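Side-chain contact in alcohol dehydrogenase (Aeropyrum pernix, PDB 1H2B), which probably oxidises alcohols with NAD+ as a zinc-dependent dehydrogenase of the medium-chain type: residues E39-V44 with N125-G130. Sequence-based numbering, arbitrary orientation.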
ATOM      1  N   GLU B  39     -14.852  -6.815  37.671  1.00 21.34           N
ATOM      2  CA  GLU B  39     -14.310  -5.546  38.180  1.00 22.39           C
ATOM      3  C   GLU B  39     -13.482  -4.831  37.129  1.00 26.32           C
ATOM      4  O   GLU B  39     -12.802  -5.471  36.296  1.00 25.78           O
ATOM      5  CB  GLU B  39     -13.409  -5.777  39.415  1.00 25.44           C
ATOM      6  CG  GLU B  39     -12.192  -6.670  39.141  1.00 23.56           C
ATOM      7  CD  GLU B  39     -11.030  -5.945  38.421  1.00 39.02           C
ATOM      8  OE1 GLU B  39     -11.055  -4.685  38.334  1.00 39.70           O
ATOM      9  OE2 GLU B  39     -10.061  -6.618  37.959  1.00 37.93           O
ATOM     10  N   GLY B  40     -13.486  -3.498  37.199  1.00 27.16           N
ATOM     11  CA  GLY B  40     -12.642  -2.701  36.330  1.00 28.17           C
ATOM     12  C   GLY B  40     -12.830  -3.023  34.867  1.00 25.94           C
ATOM     13  O   GLY B  40     -13.964  -3.022  34.347  1.00 26.34           O
ATOM     14  N   ARG B  41     -11.713  -3.331  34.204  1.00 23.86           N
ATOM     15  CA  ARG B  41     -11.736  -3.608  32.774  1.00 22.97           C
ATOM     16  C   ARG B  41     -12.283  -4.998  32.494  1.00 20.93           C
ATOM     17  O   ARG B  41     -12.663  -5.301  31.351  1.00 21.49           O
ATOM     18  CB  ARG B  41     -10.344  -3.484  32.155  1.00 25.44           C
ATOM     19  CG  ARG B  41      -9.442  -4.683  32.511  1.00 27.28           C
ATOM     20  CD  ARG B  41      -7.957  -4.488  32.237  1.00 39.11           C
ATOM     21  NE  ARG B  41      -7.697  -3.822  30.960  1.00 40.39           N
ATOM     22  CZ  ARG B  41      -6.524  -3.825  30.330  1.00 47.66           C
ATOM     23  NH1 ARG B  41      -5.482  -4.480  30.837  1.00 49.20           N
ATOM     24  NH2 ARG B  41      -6.393  -3.179  29.182  1.00 49.28           N
ATOM     25  N   PHE B  42     -12.342  -5.838  33.536  1.00 20.02           N
ATOM     26  CA  PHE B  42     -12.950  -7.146  33.381  1.00 19.30           C
ATOM     27  C   PHE B  42     -14.430  -7.052  33.607  1.00 18.90           C
ATOM     28  O   PHE B  42     -14.946  -7.394  34.681  1.00 22.11           O
ATOM     29  CB  PHE B  42     -12.271  -8.151  34.322  1.00 17.81           C
ATOM     30  CG  PHE B  42     -10.827  -8.330  34.003  1.00 18.86           C
ATOM     31  CD1 PHE B  42      -9.858  -7.707  34.788  1.00 21.72           C
ATOM     32  CD2 PHE B  42     -10.442  -9.092  32.901  1.00 19.89           C
ATOM     33  CE1 PHE B  42      -8.483  -7.858  34.447  1.00 23.76           C
ATOM     34  CE2 PHE B  42      -9.100  -9.235  32.553  1.00 21.54           C
ATOM     35  CZ  PHE B  42      -8.116  -8.606  33.345  1.00 24.88           C
ATOM     36  N   ASP B  43     -15.130  -6.572  32.584  1.00 15.89           N
ATOM     37  CA  ASP B  43     -16.538  -6.254  32.753  1.00 17.11           C
ATOM     38  C   ASP B  43     -17.449  -7.313  32.089  1.00 17.56           C
ATOM     39  O   ASP B  43     -18.660  -7.121  31.963  1.00 18.04           O
ATOM     40  CB  ASP B  43     -16.827  -4.852  32.229  1.00 18.68           C
ATOM     41  CG  ASP B  43     -16.413  -4.665  30.783  1.00 21.41           C
ATOM     42  OD1 ASP B  43     -16.062  -5.677  30.117  1.00 19.42           O
ATOM     43  OD2 ASP B  43     -16.385  -3.538  30.254  1.00 23.90           O
ATOM     44  N   VAL B  44     -16.875  -8.465  31.725  1.00 14.91           N
ATOM     45  CA  VAL B  44     -17.662  -9.581  31.204  1.00 15.74           C
ATOM     46  C   VAL B  44     -17.158 -10.886  31.780  1.00 16.17           C
ATOM     47  O   VAL B  44     -15.966 -11.093  31.847  1.00 17.45           O
ATOM     48  CB  VAL B  44     -17.569  -9.716  29.641  1.00 14.84           C
ATOM     49  CG1 VAL B  44     -18.254 -10.987  29.151  1.00 18.26           C
ATOM     50  CG2 VAL B  44     -18.166  -8.486  28.970  1.00 16.19           C
ATOM     51  N   ASN B 125      -1.480  -1.398  27.491  1.00 31.90           N
ATOM     52  CA  ASN B 125      -1.823  -2.023  28.766  1.00 34.89           C
ATOM     53  C   ASN B 125      -2.402  -3.415  28.572  1.00 33.96           C
ATOM     54  O   ASN B 125      -3.298  -3.836  29.300  1.00 33.46           O
ATOM     55  CB  ASN B 125      -2.802  -1.140  29.554  1.00 35.62           C
ATOM     56  CG  ASN B 125      -2.156   0.146  30.060  1.00 47.65           C
ATOM     57  OD1 ASN B 125      -1.065   0.130  30.653  1.00 45.90           O
ATOM     58  ND2 ASN B 125      -2.830   1.274  29.824  1.00 48.62           N
ATOM     59  N   LEU B 126      -1.868  -4.119  27.585  1.00 30.23           N
ATOM     60  CA  LEU B 126      -2.405  -5.411  27.158  1.00 29.08           C
ATOM     61  C   LEU B 126      -2.289  -6.495  28.232  1.00 29.56           C
ATOM     62  O   LEU B 126      -1.234  -6.697  28.830  1.00 31.45           O
ATOM     63  CB  LEU B 126      -1.625  -5.876  25.914  1.00 25.35           C
ATOM     64  CG  LEU B 126      -2.184  -7.059  25.134  1.00 30.86           C
ATOM     65  CD1 LEU B 126      -3.610  -7.302  25.419  1.00 40.82           C
ATOM     66  CD2 LEU B 126      -2.081  -6.628  23.706  1.00 29.17           C
ATOM     67  N   GLU B 127      -3.396  -7.200  28.448  1.00 25.77           N
ATOM     68  CA  GLU B 127      -3.429  -8.422  29.273  1.00 20.55           C
ATOM     69  C   GLU B 127      -3.970  -9.526  28.363  1.00 19.46           C
ATOM     70  O   GLU B 127      -4.640  -9.216  27.376  1.00 21.16           O
ATOM     71  CB  GLU B 127      -4.377  -8.172  30.440  1.00 23.36           C
ATOM     72  CG  GLU B 127      -3.846  -7.064  31.349  1.00 27.94           C
ATOM     73  CD  GLU B 127      -4.495  -7.022  32.722  1.00 34.99           C
ATOM     74  OE1 GLU B 127      -5.412  -6.190  32.920  1.00 41.80           O
ATOM     75  OE2 GLU B 127      -4.080  -7.808  33.601  1.00 44.72           O
ATOM     76  N   PHE B 128      -3.618 -10.775  28.639  1.00 17.53           N
ATOM     77  CA  PHE B 128      -3.891 -11.831  27.672  1.00 16.96           C
ATOM     78  C   PHE B 128      -4.295 -13.056  28.464  1.00 16.67           C
ATOM     79  O   PHE B 128      -3.414 -13.823  28.943  1.00 19.15           O
ATOM     80  CB  PHE B 128      -2.611 -12.044  26.828  1.00 17.52           C
ATOM     81  CG  PHE B 128      -2.808 -12.739  25.490  1.00 22.78           C
ATOM     82  CD1 PHE B 128      -2.503 -12.076  24.302  1.00 32.17           C
ATOM     83  CD2 PHE B 128      -3.145 -14.078  25.423  1.00 23.67           C
ATOM     84  CE1 PHE B 128      -2.642 -12.720  23.067  1.00 35.09           C
ATOM     85  CE2 PHE B 128      -3.267 -14.744  24.196  1.00 22.87           C
ATOM     86  CZ  PHE B 128      -3.018 -14.051  23.006  1.00 29.11           C
ATOM     87  N   PRO B 129      -5.607 -13.277  28.664  1.00 15.81           N
ATOM     88  CA  PRO B 129      -6.078 -14.479  29.361  1.00 15.93           C
ATOM     89  C   PRO B 129      -5.436 -15.780  28.825  1.00 16.98           C
ATOM     90  O   PRO B 129      -5.361 -16.051  27.622  1.00 17.22           O
ATOM     91  CB  PRO B 129      -7.572 -14.462  29.114  1.00 17.33           C
ATOM     92  CG  PRO B 129      -7.884 -12.933  29.117  1.00 16.93           C
ATOM     93  CD  PRO B 129      -6.727 -12.382  28.303  1.00 17.42           C
ATOM     94  N   GLY B 130      -4.904 -16.559  29.762  1.00 16.83           N
ATOM     95  CA  GLY B 130      -4.242 -17.784  29.370  1.00 17.52           C
ATOM     96  C   GLY B 130      -2.755 -17.646  29.156  1.00 19.00           C
ATOM     97  O   GLY B 130      -2.060 -18.659  29.173  1.00 19.44           O
TER
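A single nitrogen, NH1 of R41, makes both strong polar bonds of this contact. One of its N-H groups goes to the backbone carbonyl of N125, with NH1 2.7 Å from O. The other goes to E127 in a salt bridge, with NH1 2.7 Å from OE1. Both acceptors lie close to the guanidinium plane, at its edge. The donor meets the N125 carbonyl almost end-on, with a C=O...N angle of 172°. E127 offers the anti lone pair of OE1, on the side away from OE2. NH2 of R41 adds a weak bond to the same N125 O, at 3.2 Å. Together these bonds fix how the guanidinium is turned. Its plane lies 27° from that of the carboxylate.

The chain of R41 reaches across from a type II' turn, E39 to F42. It is extended at chi2, and a bend at chi3 (-42°) turns the guanidinium so that NH1 faces both acceptors. F42 lies beside the bridge. CG of R41 sits over one face of the F42 ring, towards the rim. The far end of the F42 ring, CZ, comes obliquely to 3.7 Å from E127 OE1. The side-chain amide of N125 turns elsewhere, its ND2 bonding D109, a ligand of the second zinc. The N125 side chain lies about 6 Å from that zinc at its nearest atom.

The contact joins two loops of the GroES-like domain. One leads from strand 29-32 into strand 44-52, and the other runs from helix 113-116 to strand 140-143. R142, in strand 140-143, salt-bridges E39 and makes a cation-pi contact with F42.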